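Local coordinates for protein alkyl hydroperoxide reductase/ Thiol specific antioxidant/ Mal allergen (Burkholderia ambifaria, PDB 5ENU) that probably reduces hydrogen peroxide and organic hydroperoxides through a reactive thiol, as a peroxiredoxin of the AhpC/TSA family with a thioredoxin-like fold, at residues 152-155 / 156-160; 32-36 / 37-41; 65-69 / 70-74. All blocks are in the same frame, centred on the assembly; numbering follows the deposited sequence.

The three local contacts lie in series along one chain and meet around the neighbouring parallel strands 38-43 and 71-77. Interactions 2 and 3 are joined as parallel strands: E72 N lies 2.8 Å from K38 O, a probable hydrogen bond, and their centres are about 10 Å apart. Interaction 1, on the C-terminal helix, packs on interaction 3, with L155 CA 3.5 Å from F66 CE1. K38 ties all three together, since its NZ lies 2.8 Å from A69 O and 3.0 Å from V158 O, both probable hydrogen bonds. V40 adds an apolar junction, its CG2 being 3.7 Å from both V154 CG1 and V158 CG2.

Interaction 1 (152-155 / 156-160); sequences DDVL and SAVQA
L155 and Q159, one helical turn apart, meet through both backbone and side chain. Four successive i to i+4 hydrogen bonds form the backbone part. Q159 N donates to L155 O at 2.9 Å and V158 N to V154 O, each nearly along the C=O axis; S156 N to D152 O and A157 N to D153 O approach at a tilt from their carbonyl planes. The i to i+4 pattern, with N-H...O angles of 158 to 167°, is that of regular alpha-helix.

This is the C-terminal helix, 150-160, laid against the mixed sheet of the thioredoxin-like fold. V154, A157 and V158 face strand 120-132, and V154 and V158 also touch V40 of strand 38-43.

Among apolar contacts, V154 CG1 and V158 CG2 are 4.4 Å apart, a loose approach between two valines that share the sheet-facing side. Next to them, the L155 side chain touches K65 of helix 50-68.

The mixed contact is that of Q159, whose chain runs back along the helix axis toward L155. With CG beside the backbone N (chi1 -70°) and the chain extended beyond it, the amide end crosses the leucine: Q159 NE2 lies 3.8 Å from L155 CD1, and Q159 CG 3.3 Å from L155 O.

On the exposed side a water donates to D153 OD1 at 2.7 Å; its further link to S156 OG is weak and doubtful.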
loop_
_atom_site.group_PDB
_atom_site.type_symbol
_atom_site.label_atom_id
_atom_site.label_comp_id
_atom_site.label_asym_id
_atom_site.label_seq_id
_atom_site.Cartn_x
_atom_site.Cartn_y
_atom_site.Cartn_z
ATOM N N ASP A 152 -8.882 5.412 -9.858
ATOM C CA ASP A 152 -9.902 4.937 -10.802
ATOM C C ASP A 152 -9.492 3.603 -11.420
ATOM O O ASP A 152 -10.309 2.682 -11.542
ATOM C CB ASP A 152 -10.087 5.952 -11.939
ATOM C CG ASP A 152 -10.809 7.224 -11.509
ATOM O OD1 ASP A 152 -10.709 8.225 -12.255
ATOM O OD2 ASP A 152 -11.488 7.232 -10.462
ATOM N N ASP A 153 -8.226 3.500 -11.852
ATOM C CA ASP A 153 -7.736 2.263 -12.448
ATOM C C ASP A 153 -7.775 1.117 -11.447
ATOM O O ASP A 153 -8.133 -0.012 -11.801
ATOM C CB ASP A 153 -6.294 2.450 -12.944
ATOM C CG ASP A 153 -6.181 3.418 -14.118
ATOM O OD1 ASP A 153 -7.191 3.685 -14.800
ATOM O OD2 ASP A 153 -5.049 3.887 -14.388
ATOM N N VAL A 154 -7.367 1.371 -10.204
ATOM C CA VAL A 154 -7.375 0.304 -9.211
ATOM C C VAL A 154 -8.805 -0.146 -8.928
ATOM O O VAL A 154 -9.074 -1.350 -8.816
ATOM C CB VAL A 154 -6.618 0.728 -7.944
ATOM C CG1 VAL A 154 -6.653 -0.372 -6.878
ATOM C CG2 VAL A 154 -5.180 1.089 -8.285
ATOM N N LEU A 155 -9.752 0.802 -8.847
ATOM C CA LEU A 155 -11.140 0.411 -8.603
ATOM C C LEU A 155 -11.670 -0.440 -9.751
ATOM O O LEU A 155 -12.335 -1.458 -9.523
ATOM C CB LEU A 155 -12.030 1.636 -8.398
ATOM C CG LEU A 155 -13.518 1.328 -8.160
ATOM C CD1 LEU A 155 -13.776 0.442 -6.937
ATOM C CD2 LEU A 155 -14.333 2.615 -8.082
ATOM N N SER A 156 -11.388 -0.042 -10.995
ATOM C CA SER A 156 -11.812 -0.853 -12.132
ATOM C C SER A 156 -11.251 -2.265 -12.025
ATOM O O SER A 156 -11.966 -3.246 -12.241
ATOM C CB SER A 156 -11.370 -0.196 -13.441
ATOM O OG SER A 156 -11.998 1.061 -13.625
ATOM N N ALA A 157 -9.975 -2.392 -11.657
ATOM C CA ALA A 157 -9.375 -3.716 -11.548
ATOM C C ALA A 157 -10.035 -4.531 -10.437
ATOM O O ALA A 157 -10.333 -5.717 -10.626
ATOM C CB ALA A 157 -7.866 -3.569 -11.321
ATOM N N VAL A 158 -10.299 -3.901 -9.286
ATOM C CA VAL A 158 -10.994 -4.571 -8.190
ATOM C C VAL A 158 -12.354 -5.084 -8.655
ATOM O O VAL A 158 -12.750 -6.224 -8.363
ATOM C CB VAL A 158 -11.132 -3.614 -6.990
ATOM C CG1 VAL A 158 -12.202 -4.091 -6.004
ATOM C CG2 VAL A 158 -9.774 -3.448 -6.265
ATOM N N GLN A 159 -13.094 -4.243 -9.382
ATOM C CA GLN A 159 -14.446 -4.619 -9.793
ATOM C C GLN A 159 -14.444 -5.753 -10.808
ATOM O O GLN A 159 -15.411 -6.516 -10.883
ATOM C CB GLN A 159 -15.180 -3.395 -10.340
ATOM C CG GLN A 159 -15.527 -2.381 -9.252
ATOM C CD GLN A 159 -16.005 -1.067 -9.803
ATOM O OE1 GLN A 159 -15.621 -0.662 -10.890
ATOM N NE2 GLN A 159 -16.835 -0.382 -9.039
ATOM N N ALA A 160 -13.397 -5.862 -11.615
ATOM C CA ALA A 160 -13.340 -6.864 -12.664
ATOM C C ALA A 160 -12.778 -8.202 -12.204
ATOM O O ALA A 160 -12.800 -9.152 -12.990
ATOM C CB ALA A 160 -12.479 -6.371 -13.829
HETATM O O HOH W 1 -9.819 3.027 -15.245
#

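Interaction 2 (32-36 / 37-41); sequences SDLKG and RKLVL
D33 O is gripped by two donors, the R37 side chain and a water. In the conformer described, R37 NH2 donates to it at 3.2 Å with an N-H angle of 159°. The oxygen lies in the guanidinium plane, whereas NH2 stands well above the carbonyl plane of D33, away from the lone-pair directions. The water gives D33 O a bond of 2.9 Å, donates to K35 O at 2.7 Å, and accepts from R37 NE at 2.8 Å. One solvent molecule therefore ties two backbone carbonyls to the same guanidinium group and, with the NH2 bond, would limit its rotation.

These bonds flank a type II beta turn from L34 to R37, closed by R37 N donating to L34 O at 2.9 Å. G36 takes a positive phi of 88°, at which a CB would press on the carbonyl oxygen of K35, which explains glycine here. The turn leads from the 3-10 segment, 32-34, into strand 38-43 of the central sheet in the thioredoxin-like fold; K38 and V40 then pair with E72 of the parallel strand 71-77.

L34 touches both R37 and L39. Its CD1 lies over one face of the R37 guanidinium, offset toward the rim and 3.7 Å from R37 CZ. R37 reaches this place because its chain bends at chi3 (-75°), turning the guanidinium toward the D33 carbonyl. L39 approaches L34 from another direction, the two side chains crossing at about a right angle, with L39 CD1 and CD2 both near L34 CG. The carboxylate of D33 turns elsewhere: its OD2 is hydrogen-bonded to S30 N.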
loop_
_atom_site.group_PDB
_atom_site.type_symbol
_atom_site.label_atom_id
_atom_site.label_comp_id
_atom_site.label_asym_id
_atom_site.label_seq_id
_atom_site.Cartn_x
_atom_site.Cartn_y
_atom_site.Cartn_z
ATOM N N SER A 32 -2.914 -12.479 6.687
ATOM C CA SER A 32 -3.927 -13.501 6.921
ATOM C C SER A 32 -5.252 -12.918 7.406
ATOM O O SER A 32 -6.309 -13.527 7.172
ATOM C CB SER A 32 -3.400 -14.534 7.909
ATOM O OG SER A 32 -3.115 -13.927 9.150
ATOM N N ASP A 33 -5.227 -11.748 8.077
ATOM C CA ASP A 33 -6.468 -11.061 8.450
ATOM C C ASP A 33 -7.343 -10.740 7.240
ATOM O O ASP A 33 -8.546 -10.520 7.404
ATOM C CB ASP A 33 -6.180 -9.722 9.151
ATOM C CG ASP A 33 -5.465 -9.872 10.495
ATOM O OD1 ASP A 33 -5.566 -10.932 11.148
ATOM O OD2 ASP A 33 -4.836 -8.883 10.921
ATOM N N LEU A 34 -6.754 -10.626 6.050
ATOM C CA LEU A 34 -7.439 -10.180 4.843
ATOM C C LEU A 34 -7.948 -11.338 3.991
ATOM O O LEU A 34 -8.599 -11.096 2.970
ATOM C CB LEU A 34 -6.516 -9.279 4.006
ATOM C CG LEU A 34 -6.423 -7.793 4.387
ATOM C CD1 LEU A 34 -7.758 -7.092 4.193
ATOM C CD2 LEU A 34 -5.882 -7.593 5.807
ATOM N N LYS A 35 -7.682 -12.577 4.391
ATOM C CA LYS A 35 -8.206 -13.721 3.652
ATOM C C LYS A 35 -9.715 -13.587 3.479
ATOM O O LYS A 35 -10.431 -13.201 4.409
ATOM C CB LYS A 35 -7.882 -15.025 4.391
ATOM C CG LYS A 35 -6.432 -15.464 4.210
ATOM C CD LYS A 35 -6.170 -16.866 4.754
ATOM C CE LYS A 35 -6.173 -16.881 6.273
ATOM N NZ LYS A 35 -5.576 -18.150 6.812
ATOM N N GLY A 36 -10.193 -13.875 2.265
ATOM C CA GLY A 36 -11.603 -13.742 1.954
ATOM C C GLY A 36 -12.017 -12.370 1.469
ATOM O O GLY A 36 -13.187 -12.193 1.084
ATOM N N ARG A 37 -11.098 -11.395 1.485
ATOM C CA ARG A 37 -11.340 -10.064 0.951
ATOM C C ARG A 37 -10.239 -9.731 -0.039
ATOM O O ARG A 37 -9.111 -10.214 0.079
ATOM C CB ARG A 37 -11.286 -8.990 2.054
ATOM C CG ARG A 37 -12.490 -8.959 2.982
ATOM C CD ARG A 37 -12.352 -7.875 4.045
ATOM N NE ARG A 37 -11.405 -8.242 5.090
ATOM C CZ ARG A 37 -10.987 -7.414 6.044
ATOM N NH1 ARG A 37 -11.432 -6.167 6.079
ATOM N NH2 ARG A 37 -10.123 -7.829 6.959
ATOM N N LYS A 38 -10.574 -8.912 -1.025
ATOM C CA LYS A 38 -9.530 -8.327 -1.846
ATOM C C LYS A 38 -8.798 -7.268 -1.028
ATOM O O LYS A 38 -9.382 -6.617 -0.154
ATOM C CB LYS A 38 -10.161 -7.681 -3.078
ATOM C CG LYS A 38 -11.047 -8.653 -3.913
ATOM C CD LYS A 38 -12.002 -7.884 -4.827
ATOM C CE LYS A 38 -13.035 -8.786 -5.466
ATOM N NZ LYS A 38 -13.973 -8.042 -6.355
ATOM N N LEU A 39 -7.509 -7.114 -1.306
ATOM C CA LEU A 39 -6.664 -6.133 -0.626
ATOM C C LEU A 39 -5.968 -5.262 -1.662
ATOM O O LEU A 39 -5.242 -5.774 -2.523
ATOM C CB LEU A 39 -5.626 -6.815 0.267
ATOM C CG LEU A 39 -4.560 -5.875 0.843
ATOM C CD1 LEU A 39 -5.211 -4.815 1.733
ATOM C CD2 LEU A 39 -3.513 -6.643 1.621
ATOM N N VAL A 40 -6.203 -3.957 -1.581
ATOM C CA VAL A 40 -5.413 -2.963 -2.289
ATOM C C VAL A 40 -4.367 -2.486 -1.292
ATOM O O VAL A 40 -4.703 -1.808 -0.309
ATOM C CB VAL A 40 -6.284 -1.793 -2.776
ATOM C CG1 VAL A 40 -5.405 -0.675 -3.354
ATOM C CG2 VAL A 40 -7.324 -2.275 -3.788
ATOM N N LEU A 41 -3.111 -2.858 -1.514
ATOM C CA LEU A 41 -2.010 -2.449 -0.653
ATOM C C LEU A 41 -1.244 -1.391 -1.438
ATOM O O LEU A 41 -0.614 -1.716 -2.449
ATOM C CB LEU A 41 -1.129 -3.655 -0.347
ATOM C CG LEU A 41 -0.063 -3.446 0.724
ATOM C CD1 LEU A 41 -0.730 -3.194 2.084
ATOM C CD2 LEU A 41 0.895 -4.653 0.782
HETATM O O HOH W 2 -10.915 -10.933 5.812
#

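Interaction 3 (65-69 / 70-74); sequences KFKKA and GAEII
F66 and I73 meet where a Schellman motif ends helix 50-68 and turns the chain into strand 71-77, within the beta-alpha-beta unit formed with strand 38-43. In the conformer described, the isoleucine places its CD1 over one face of the phenylalanine ring, 3.8 Å from the centroid and 17° off the ring normal, a CH-pi contact. The approach is offset, so I73 CD1 lies nearest to CG and CD1 of F66. On I73, CG1 stands beside the backbone N (chi1 -52°), and a second turn at chi2 (-63°) brings I73 CD1 over the ring. A71 CB comes in near the plane of the same ring, at its edge.

Two backbone bonds hold the turn that brings helix and strand together. A71 N donates to F66 O at 3.0 Å, and G70 N to K67 O at 2.9 Å; in both, the donor stands above the carbonyl plane and not on a lone pair. G70 is the C-prime residue, with positive phi. A side chain there would clash with A69 O, consistent with glycine at this position.

Alongside the turn, K67 bends repeatedly beyond CG and brings its CD to 3.4 Å from A71 O, while its CA makes a CA-H...O contact with the same oxygen.

Farther out, Y63 OH hydrogen-bonds both K67 NZ and E72 OE2, linking two groups of opposite charge that do not touch directly. V151 of the C-terminal helix packs on F66. OE2 of E72 has another role: through its anti lone pair it accepts a hydrogen bond from I73 N at 2.9 Å.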
loop_
_atom_site.group_PDB
_atom_site.type_symbol
_atom_site.label_atom_id
_atom_site.label_comp_id
_atom_site.label_asym_id
_atom_site.label_seq_id
_atom_site.Cartn_x
_atom_site.Cartn_y
_atom_site.Cartn_z
ATOM N N LYS A 65 -17.091 2.355 -2.680
ATOM C CA LYS A 65 -17.159 1.494 -3.856
ATOM C C LYS A 65 -16.176 0.326 -3.753
ATOM O O LYS A 65 -16.487 -0.792 -4.182
ATOM C CB LYS A 65 -16.916 2.301 -5.128
ATOM C CG LYS A 65 -17.977 3.349 -5.399
ATOM C CD LYS A 65 -17.803 3.915 -6.801
ATOM C CE LYS A 65 -18.667 5.136 -7.034
ATOM N NZ LYS A 65 -20.097 4.810 -6.878
ATOM N N PHE A 66 -14.981 0.568 -3.204
ATOM C CA PHE A 66 -14.062 -0.533 -2.939
ATOM C C PHE A 66 -14.695 -1.543 -1.987
ATOM O O PHE A 66 -14.659 -2.758 -2.231
ATOM C CB PHE A 66 -12.748 -0.004 -2.362
ATOM C CG PHE A 66 -11.837 0.607 -3.391
ATOM C CD1 PHE A 66 -11.062 -0.199 -4.224
ATOM C CD2 PHE A 66 -11.752 1.990 -3.538
ATOM C CE1 PHE A 66 -10.226 0.368 -5.177
ATOM C CE2 PHE A 66 -10.915 2.553 -4.508
ATOM C CZ PHE A 66 -10.145 1.733 -5.317
ATOM N N LYS A 67 -15.309 -1.050 -0.907
ATOM C CA LYS A 67 -15.936 -1.952 0.057
ATOM C C LYS A 67 -17.071 -2.744 -0.589
ATOM O O LYS A 67 -17.202 -3.953 -0.364
ATOM C CB LYS A 67 -16.458 -1.160 1.264
ATOM C CG LYS A 67 -15.367 -0.520 2.098
ATOM C CD LYS A 67 -14.458 -1.543 2.778
ATOM C CE LYS A 67 -15.113 -2.212 3.981
ATOM N NZ LYS A 67 -15.144 -1.338 5.193
ATOM N N LYS A 68 -17.907 -2.077 -1.389
ATOM C CA LYS A 68 -18.999 -2.778 -2.048
ATOM C C LYS A 68 -18.468 -3.893 -2.942
ATOM O O LYS A 68 -19.099 -4.952 -3.069
ATOM C CB LYS A 68 -19.813 -1.780 -2.872
ATOM C CG LYS A 68 -21.079 -2.367 -3.460
ATOM C CD LYS A 68 -21.994 -1.291 -3.984
ATOM C CE LYS A 68 -23.357 -1.857 -4.360
ATOM N NZ LYS A 68 -24.375 -0.774 -4.578
ATOM N N ALA A 69 -17.312 -3.675 -3.563
ATOM C CA ALA A 69 -16.698 -4.667 -4.430
ATOM C C ALA A 69 -15.891 -5.706 -3.664
ATOM O O ALA A 69 -15.194 -6.511 -4.286
ATOM C CB ALA A 69 -15.852 -3.985 -5.514
ATOM N N GLY A 70 -15.955 -5.716 -2.337
ATOM C CA GLY A 70 -15.309 -6.763 -1.559
ATOM C C GLY A 70 -13.854 -6.514 -1.232
ATOM O O GLY A 70 -13.123 -7.470 -0.925
ATOM N N ALA A 71 -13.404 -5.268 -1.280
ATOM C CA ALA A 71 -12.000 -4.941 -1.087
ATOM C C ALA A 71 -11.791 -4.084 0.153
ATOM O O ALA A 71 -12.676 -3.327 0.571
ATOM C CB ALA A 71 -11.444 -4.180 -2.299
ATOM N N GLU A 72 -10.596 -4.210 0.727
ATOM C CA GLU A 72 -10.077 -3.301 1.736
ATOM C C GLU A 72 -8.900 -2.535 1.137
ATOM O O GLU A 72 -8.230 -3.018 0.223
ATOM C CB GLU A 72 -9.620 -4.084 2.983
ATOM C CG GLU A 72 -9.001 -3.240 4.146
ATOM C CD GLU A 72 -9.932 -2.166 4.749
ATOM O OE1 GLU A 72 -10.265 -2.284 5.949
ATOM O OE2 GLU A 72 -10.306 -1.192 4.051
ATOM N N ILE A 73 -8.672 -1.324 1.645
ATOM C CA ILE A 73 -7.524 -0.493 1.294
ATOM C C ILE A 73 -6.603 -0.440 2.506
ATOM O O ILE A 73 -7.072 -0.269 3.638
ATOM C CB ILE A 73 -7.977 0.941 0.933
ATOM C CG1 ILE A 73 -9.094 0.950 -0.129
ATOM C CG2 ILE A 73 -6.801 1.795 0.498
ATOM C CD1 ILE A 73 -8.678 0.365 -1.459
ATOM N N ILE A 74 -5.297 -0.575 2.273
ATOM C CA ILE A 74 -4.286 -0.309 3.291
ATOM C C ILE A 74 -3.160 0.494 2.637
ATOM O O ILE A 74 -2.586 0.056 1.634
ATOM C CB ILE A 74 -3.733 -1.589 3.950
ATOM C CG1 ILE A 74 -4.841 -2.408 4.616
ATOM C CG2 ILE A 74 -2.619 -1.237 4.963
ATOM C CD1 ILE A 74 -4.362 -3.738 5.184
#